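Local coordinates for protein ornithine carbamoyltransferase (Campylobacter jejuni subsp. jejuni, PDB 3TPF) that catalyses the reversible transfer of the carbamoyl group from carbamoyl phosphate to L-ornithine, giving L-citrulline and phosphate in the first of three steps from ornithine to arginine, at residues V20-S24 with L133-K137; A57-L61 with V293-C298; M91-V95 with L300-R304. All coordinates share one frame; numbering follows the deposited sequence.

Interaction 1: residues V20-S24 with L133-K137; sequences VNHAS and LFTIK
The F134 ring turns an edge to the backbone of S24, and the A23 methyl meets it obliquely. With CG anti to the backbone N (chi1 178°), the ring is carried out toward the helix of V20, A23 and S24 although the CB it hangs from does not aim there. Its CE1 edge lies close to the backbone of S24, with S24 N in the plane of the ring and 3.5 Å from F134 CE1. On the A23 side, A23 CB comes to 3.6 Å from F134 CD1.

V20 is the other main side chain of the contact, and its two branches divide the work. CG1 rests on the aliphatic part of K137, with V20 CG1 3.7 Å from K137 CD, while CG2 packs on L133, whose side chain runs roughly perpendicular to that of V20.

This is an example of two helices, 13-28 and 126-138, meeting at a steep angle: the short segments cross at -68° with their axes 10.0 Å apart. Both belong to the carbamoyl phosphate-binding half of the fold, and helix 279-302 closes over the junction, Y291 and V292 touching A23 while N288 and V292 touch F134. L133, beyond V20, reaches W162, T165 and L169 of helix 157-169.

At the outer margin K137 runs extended as far as CE and then turns sharply at chi4, which brings its ammonium to the amide of N21. K137 NZ donates to N21 OD1 over 2.9 Å, arriving 35° out of the carbonyl plane.

Interaction 2: residues A57-L61 with V293-C298; sequences AITEL and VKALLC
A buried apolar seam with one salt bridge at its margin joins the end of helix 48-60 to the long helix 279-302, bringing together parts of the chain more than 230 residues apart. The backbones come close where the small side chain of A57 faces the second helix: A57 CA lies 5.1 Å from K294 CA. The A57 methyl touches V293 through CG1, with V293 CG1 3.5 Å from A57 CB, and also meets the K294 chain at CG.

L61, just past the end of its helix, spreads its two methyls over different partners. CD1 lies against the backbone and the first side-chain carbons of K294 and also touches L297 CD1, whereas CD2 packs on the sulfur, L61 CD2 being 3.7 Å from C298 SG. L297 CD1 further receives the end of I58, with I58 CD1 3.9 Å from L297 CD1.

K294 gives the seam its polar border. Its CG is anti to the carbonyl carbon (chi1 -82°), and the chain runs past A57 and L61 before bending at chi3, so that its apolar length is used in packing and its charge is delivered to E60. K294 NZ forms the salt bridge, 2.7 Å from E60 OE1 and nearly in line with that oxygen's C-O bond. The ammonium also donates to a water 2.9 Å from K294 NZ, which in turn makes a weak bond to E60 O.

V293 lies beside T127 and R289, both predicted to bind carbamoyl phosphate. The arrangement is that of the carbamoyltransferase fold, in which the C-terminal helix returns to pack on the carbamoyl phosphate-binding domain.

Interaction 3: residues M91-V95 with L300-R304; sequences MVDFV and LDNQR
F94 offers one face of its ring to R304 NH2, which overlaps it off-centre and comes in by the edge of the guanidinium. The nearest approach is R304 NH2 to F94 CZ, 3.4 Å, and the two planes stand 55° apart, giving a cation-pi contact that is tilted rather than stacked flat. R304 CZ sits 5.0 Å from the centroid of the F94 ring. The edge of the same ring meets helix 279-302, near D301 N and L300 CB.

Two further partners settle how the guanidinium is turned. Both end nitrogens reach the backbone oxygen of D93: R304 NH1 donates to D93 O over 3.1 Å, in the carbonyl plane and on a lone pair, while R304 NH2 donates to it from above that plane at 3.3 Å. R304 NH2 also forms a salt bridge to D301 OD1, 3.1 Å away, which accepts through its anti lone pair. That oxygen is also bridged by K37, so two cations share it. The R304 chain, extended from CG to NE, is poorly ordered, and the details of this grip should be read with that in mind.

The D93 carboxylate turns instead to the backbone of T38. The contact sits where strand 94-98 begins beside strand 38-43, against the C-terminal end of helix 279-302, with L34 touching both F94 and D301 and P115 lying against R304.

In the fold
Helix 279-302 ties the three contacts together: interactions 2 and 3 use successive parts of it, and it also lies over interaction 1. Interaction 2 is the buried one, mainly apolar and bordered by a salt bridge. Interactions 1 and 3 are only partly buried; interaction 1 joins two helices, with a lysine-amide bond at its outer margin, whereas interaction 3 sets a helix end against the start of a strand, and its polar part comes from a poorly ordered arginine. Neighbours touch directly, H22 and A23 of interaction 1 packing on A295 of interaction 2, and L297 and I58 of interaction 2 meeting F94 of interaction 3. Interactions 1 and 3 do not touch.

Interaction 1: residues V20-S24 with L133-K137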
loop_
_atom_site.group_PDB
_atom_site.type_symbol
_atom_site.label_atom_id
_atom_site.label_comp_id
_atom_site.label_asym_id
_atom_site.label_seq_id
_atom_site.Cartn_x
_atom_site.Cartn_y
_atom_site.Cartn_z
ATOM N N VAL B 20 -1.950 3.252 29.302
ATOM C CA VAL B 20 -1.778 4.688 29.266
ATOM C C VAL B 20 -0.397 5.111 29.812
ATOM O O VAL B 20 0.259 5.975 29.242
ATOM C CB VAL B 20 -2.892 5.395 30.033
ATOM C CG1 VAL B 20 -2.424 6.806 30.291
ATOM C CG2 VAL B 20 -4.228 5.343 29.272
ATOM N N ASN B 21 0.025 4.549 30.918
ATOM C CA ASN B 21 1.302 5.005 31.480
ATOM C C ASN B 21 2.447 4.635 30.599
ATOM O O ASN B 21 3.468 5.309 30.530
ATOM C CB ASN B 21 1.602 4.435 32.883
ATOM C CG ASN B 21 0.678 4.980 33.947
ATOM O OD1 ASN B 21 -0.007 6.037 33.795
ATOM N ND2 ASN B 21 0.681 4.285 35.077
ATOM N N HIS B 22 2.292 3.507 29.931
ATOM C CA HIS B 22 3.377 3.037 29.108
ATOM C C HIS B 22 3.460 3.968 27.878
ATOM O O HIS B 22 4.554 4.367 27.483
ATOM C CB HIS B 22 3.147 1.587 28.691
ATOM C CG HIS B 22 4.343 0.957 28.042
ATOM N ND1 HIS B 22 5.610 1.455 28.214
ATOM C CD2 HIS B 22 4.468 -0.107 27.218
ATOM C CE1 HIS B 22 6.471 0.742 27.516
ATOM N NE2 HIS B 22 5.804 -0.214 26.907
ATOM N N ALA B 23 2.286 4.272 27.325
ATOM C CA ALA B 23 2.157 5.162 26.166
ATOM C C ALA B 23 2.936 6.429 26.470
ATOM O O ALA B 23 3.758 6.915 25.712
ATOM C CB ALA B 23 0.691 5.468 25.851
ATOM N N SER B 24 2.722 6.899 27.658
ATOM C CA SER B 24 3.309 8.105 28.088
ATOM C C SER B 24 4.830 7.988 28.152
ATOM O O SER B 24 5.538 8.889 27.754
ATOM C CB SER B 24 2.741 8.423 29.463
ATOM O OG SER B 24 2.838 9.782 29.746
ATOM N N LEU B 133 -8.274 8.813 26.674
ATOM C CA LEU B 133 -7.772 8.674 28.065
ATOM C C LEU B 133 -6.398 9.262 28.245
ATOM O O LEU B 133 -6.144 10.074 29.136
ATOM C CB LEU B 133 -7.699 7.203 28.411
ATOM C CG LEU B 133 -8.208 6.745 29.744
ATOM C CD1 LEU B 133 -9.453 7.485 30.164
ATOM C CD2 LEU B 133 -8.566 5.284 29.560
ATOM N N PHE B 134 -5.509 8.888 27.337
ATOM C CA PHE B 134 -4.105 9.373 27.370
ATOM C C PHE B 134 -4.132 10.872 27.426
ATOM O O PHE B 134 -3.316 11.528 28.127
ATOM C CB PHE B 134 -3.396 8.946 26.081
ATOM C CG PHE B 134 -1.983 9.418 25.964
ATOM C CD1 PHE B 134 -0.958 8.647 26.442
ATOM C CD2 PHE B 134 -1.676 10.592 25.350
ATOM C CE1 PHE B 134 0.364 9.082 26.375
ATOM C CE2 PHE B 134 -0.350 11.054 25.299
ATOM C CZ PHE B 134 0.671 10.290 25.794
ATOM N N THR B 135 -5.066 11.404 26.642
ATOM C CA THR B 135 -5.126 12.853 26.413
ATOM C C THR B 135 -5.647 13.596 27.626
ATOM O O THR B 135 -5.135 14.623 28.011
ATOM C CB THR B 135 -5.963 13.201 25.189
ATOM O OG1 THR B 135 -5.346 12.612 24.031
ATOM C CG2 THR B 135 -5.959 14.682 25.048
ATOM N N ILE B 136 -6.646 12.989 28.233
ATOM C CA ILE B 136 -7.200 13.476 29.479
ATOM C C ILE B 136 -6.125 13.555 30.576
ATOM O O ILE B 136 -6.033 14.524 31.310
ATOM C CB ILE B 136 -8.341 12.576 29.968
ATOM C CG1 ILE B 136 -9.546 12.698 29.022
ATOM C CG2 ILE B 136 -8.715 12.971 31.378
ATOM C CD1 ILE B 136 -10.568 11.631 29.251
ATOM N N LYS B 137 -5.272 12.559 30.608
ATOM C CA LYS B 137 -4.201 12.528 31.578
ATOM C C LYS B 137 -3.173 13.614 31.276
ATOM O O LYS B 137 -2.660 14.276 32.162
ATOM C CB LYS B 137 -3.588 11.132 31.596
ATOM C CG LYS B 137 -2.488 10.883 32.597
ATOM C CD LYS B 137 -2.334 9.372 32.906
ATOM C CE LYS B 137 -1.302 9.105 34.052
ATOM N NZ LYS B 137 0.159 8.960 33.690
#

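Interaction 2: residues A57-L61 with V293-C298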
loop_
_atom_site.group_PDB
_atom_site.type_symbol
_atom_site.label_atom_id
_atom_site.label_comp_id
_atom_site.label_asym_id
_atom_site.label_seq_id
_atom_site.Cartn_x
_atom_site.Cartn_y
_atom_site.Cartn_z
ATOM N N ALA B 57 2.969 3.144 14.539
ATOM C CA ALA B 57 3.214 2.531 15.843
ATOM C C ALA B 57 4.228 1.387 15.670
ATOM O O ALA B 57 5.349 1.400 16.249
ATOM C CB ALA B 57 1.938 2.055 16.472
ATOM N N ILE B 58 3.868 0.420 14.819
ATOM C CA ILE B 58 4.759 -0.720 14.674
ATOM C C ILE B 58 6.122 -0.302 14.071
ATOM O O ILE B 58 7.166 -0.856 14.457
ATOM C CB ILE B 58 4.214 -1.771 13.780
ATOM C CG1 ILE B 58 5.010 -3.074 13.865
ATOM C CG2 ILE B 58 4.152 -1.150 12.349
ATOM C CD1 ILE B 58 4.629 -3.873 15.036
ATOM N N THR B 59 6.103 0.682 13.156
ATOM C CA THR B 59 7.306 1.052 12.439
ATOM C C THR B 59 8.321 1.590 13.440
ATOM O O THR B 59 9.424 1.127 13.495
ATOM C CB THR B 59 7.037 2.053 11.362
ATOM O OG1 THR B 59 6.307 1.393 10.339
ATOM C CG2 THR B 59 8.283 2.513 10.693
ATOM N N GLU B 60 7.874 2.532 14.252
ATOM C CA GLU B 60 8.704 3.184 15.220
ATOM C C GLU B 60 9.176 2.229 16.259
ATOM O O GLU B 60 10.226 2.421 16.880
ATOM C CB GLU B 60 7.938 4.292 15.901
ATOM C CG GLU B 60 7.676 5.488 15.011
ATOM C CD GLU B 60 6.997 6.654 15.737
ATOM O OE1 GLU B 60 6.942 6.606 17.018
ATOM O OE2 GLU B 60 6.501 7.593 15.019
ATOM N N LEU B 61 8.374 1.205 16.483
ATOM C CA LEU B 61 8.722 0.150 17.455
ATOM C C LEU B 61 9.746 -0.869 16.876
ATOM O O LEU B 61 10.085 -1.829 17.537
ATOM C CB LEU B 61 7.416 -0.558 17.972
ATOM C CG LEU B 61 6.545 0.112 19.097
ATOM C CD1 LEU B 61 5.132 -0.433 19.334
ATOM C CD2 LEU B 61 7.376 0.100 20.375
ATOM N N VAL B 293 -1.499 2.942 20.756
ATOM C CA VAL B 293 -1.305 1.722 19.959
ATOM C C VAL B 293 0.108 1.093 20.219
ATOM O O VAL B 293 0.242 -0.119 20.408
ATOM C CB VAL B 293 -1.568 1.939 18.492
ATOM C CG1 VAL B 293 -1.093 0.714 17.684
ATOM C CG2 VAL B 293 -3.134 2.216 18.326
ATOM N N LYS B 294 1.125 1.919 20.306
ATOM C CA LYS B 294 2.451 1.386 20.711
ATOM C C LYS B 294 2.428 0.558 21.966
ATOM O O LYS B 294 2.861 -0.604 21.992
ATOM C CB LYS B 294 3.432 2.492 20.860
ATOM C CG LYS B 294 4.032 2.938 19.540
ATOM C CD LYS B 294 4.663 4.291 19.696
ATOM C CE LYS B 294 6.094 4.403 19.093
ATOM N NZ LYS B 294 6.778 5.648 19.509
ATOM N N ALA B 295 1.836 1.120 23.008
ATOM C CA ALA B 295 1.750 0.427 24.315
ATOM C C ALA B 295 1.019 -0.887 24.110
ATOM O O ALA B 295 1.412 -1.960 24.618
ATOM C CB ALA B 295 1.023 1.271 25.369
ATOM N N LEU B 296 -0.088 -0.788 23.410
ATOM C CA LEU B 296 -0.978 -1.932 23.244
ATOM C C LEU B 296 -0.241 -3.071 22.568
ATOM O O LEU B 296 -0.301 -4.198 22.973
ATOM C CB LEU B 296 -2.181 -1.498 22.346
ATOM C CG LEU B 296 -3.262 -2.453 22.055
ATOM C CD1 LEU B 296 -3.823 -3.070 23.317
ATOM C CD2 LEU B 296 -4.353 -1.637 21.371
ATOM N N LEU B 297 0.409 -2.742 21.474
ATOM C CA LEU B 297 1.194 -3.733 20.766
ATOM C C LEU B 297 2.327 -4.287 21.695
ATOM O O LEU B 297 2.492 -5.530 21.717
ATOM C CB LEU B 297 1.848 -3.168 19.533
ATOM C CG LEU B 297 1.047 -2.706 18.347
ATOM C CD1 LEU B 297 2.093 -2.013 17.414
ATOM C CD2 LEU B 297 0.239 -3.814 17.675
ATOM N N CYS B 298 3.011 -3.479 22.497
ATOM C CA CYS B 298 4.007 -4.118 23.382
ATOM C C CYS B 298 3.326 -5.090 24.328
ATOM O O CYS B 298 3.899 -6.125 24.750
ATOM C CB CYS B 298 4.886 -3.110 24.173
ATOM S SG CYS B 298 5.805 -1.977 23.071
HETATM O O HOH W 1 9.240 4.090 19.727
#

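Interaction 3: residues M91-V95 with L300-R304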
loop_
_atom_site.group_PDB
_atom_site.type_symbol
_atom_site.label_atom_id
_atom_site.label_comp_id
_atom_site.label_asym_id
_atom_site.label_seq_id
_atom_site.Cartn_x
_atom_site.Cartn_y
_atom_site.Cartn_z
HETATM N N MSE B 91 1.158 -15.992 9.899
HETATM C CA MSE B 91 2.399 -15.456 9.304
HETATM C C MSE B 91 2.879 -14.183 9.915
HETATM O O MSE B 91 4.049 -13.829 9.734
HETATM C CB MSE B 91 2.150 -15.205 7.855
HETATM C CG MSE B 91 1.778 -16.544 7.258
HETATM SE SE MSE B 91 1.493 -16.410 5.311
HETATM C CE MSE B 91 3.406 -16.367 4.780
ATOM N N VAL B 92 1.990 -13.476 10.614
ATOM C CA VAL B 92 2.357 -12.188 11.192
ATOM C C VAL B 92 2.305 -12.276 12.689
ATOM O O VAL B 92 1.720 -13.182 13.229
ATOM C CB VAL B 92 1.463 -11.048 10.728
ATOM C CG1 VAL B 92 1.568 -10.911 9.220
ATOM C CG2 VAL B 92 0.064 -11.205 11.281
ATOM N N ASP B 93 2.896 -11.303 13.341
ATOM C CA ASP B 93 2.836 -11.220 14.803
ATOM C C ASP B 93 1.576 -10.616 15.355
ATOM O O ASP B 93 1.213 -10.947 16.461
ATOM C CB ASP B 93 4.072 -10.496 15.326
ATOM C CG ASP B 93 5.318 -11.182 14.846
ATOM O OD1 ASP B 93 5.454 -12.380 15.178
ATOM O OD2 ASP B 93 6.089 -10.637 14.018
ATOM N N PHE B 94 0.956 -9.688 14.651
ATOM C CA PHE B 94 -0.249 -9.078 15.117
ATOM C C PHE B 94 -1.198 -8.867 13.999
ATOM O O PHE B 94 -0.743 -8.665 12.883
ATOM C CB PHE B 94 -0.016 -7.680 15.695
ATOM C CG PHE B 94 1.046 -7.593 16.677
ATOM C CD1 PHE B 94 2.312 -7.310 16.304
ATOM C CD2 PHE B 94 0.807 -7.818 17.999
ATOM C CE1 PHE B 94 3.346 -7.264 17.213
ATOM C CE2 PHE B 94 1.856 -7.772 18.952
ATOM C CZ PHE B 94 3.098 -7.501 18.545
ATOM N N VAL B 95 -2.495 -8.797 14.258
ATOM C CA VAL B 95 -3.394 -8.482 13.167
ATOM C C VAL B 95 -4.346 -7.406 13.597
ATOM O O VAL B 95 -5.096 -7.670 14.531
ATOM C CB VAL B 95 -4.240 -9.679 12.752
ATOM C CG1 VAL B 95 -5.395 -9.213 11.834
ATOM C CG2 VAL B 95 -3.371 -10.745 12.122
ATOM N N LEU B 300 0.370 -6.752 24.111
ATOM C CA LEU B 300 -0.068 -7.997 23.487
ATOM C C LEU B 300 1.142 -8.902 23.139
ATOM O O LEU B 300 1.001 -10.123 23.092
ATOM C CB LEU B 300 -0.880 -7.779 22.212
ATOM C CG LEU B 300 -2.241 -7.093 22.317
ATOM C CD1 LEU B 300 -2.689 -6.619 20.946
ATOM C CD2 LEU B 300 -3.312 -7.864 23.081
ATOM N N ASP B 301 2.314 -8.327 22.912
ATOM C CA ASP B 301 3.495 -9.150 22.598
ATOM C C ASP B 301 3.871 -10.002 23.791
ATOM O O ASP B 301 4.328 -11.123 23.642
ATOM C CB ASP B 301 4.661 -8.272 22.209
ATOM C CG ASP B 301 5.842 -9.062 21.713
ATOM O OD1 ASP B 301 5.657 -9.793 20.702
ATOM O OD2 ASP B 301 6.963 -8.935 22.283
ATOM N N ASN B 302 3.706 -9.438 24.977
ATOM C CA ASN B 302 4.036 -10.131 26.269
ATOM C C ASN B 302 2.987 -11.118 26.783
ATOM O O ASN B 302 3.251 -11.848 27.707
ATOM C CB ASN B 302 4.309 -9.118 27.407
ATOM C CG ASN B 302 5.567 -8.291 27.189
ATOM O OD1 ASN B 302 6.553 -8.478 27.883
ATOM N ND2 ASN B 302 5.517 -7.346 26.271
ATOM N N GLN B 303 1.790 -11.053 26.234
ATOM C CA GLN B 303 0.632 -11.894 26.627
ATOM C C GLN B 303 0.252 -12.794 25.440
ATOM O O GLN B 303 -0.780 -12.586 24.764
ATOM C CB GLN B 303 -0.600 -11.051 27.095
ATOM C CG GLN B 303 -0.529 -10.488 28.530
ATOM N N ARG B 304 1.168 -13.726 25.176
ATOM C CA ARG B 304 1.003 -14.840 24.193
ATOM C C ARG B 304 0.848 -16.298 24.709
ATOM O O ARG B 304 1.078 -17.240 23.952
ATOM C CB ARG B 304 2.179 -14.825 23.196
ATOM C CG ARG B 304 2.144 -13.707 22.174
ATOM C CD ARG B 304 3.317 -13.782 21.206
ATOM N NE ARG B 304 3.556 -12.494 20.568
ATOM C CZ ARG B 304 3.058 -12.099 19.385
ATOM N NH1 ARG B 304 2.266 -12.882 18.652
ATOM N NH2 ARG B 304 3.355 -10.890 18.927
#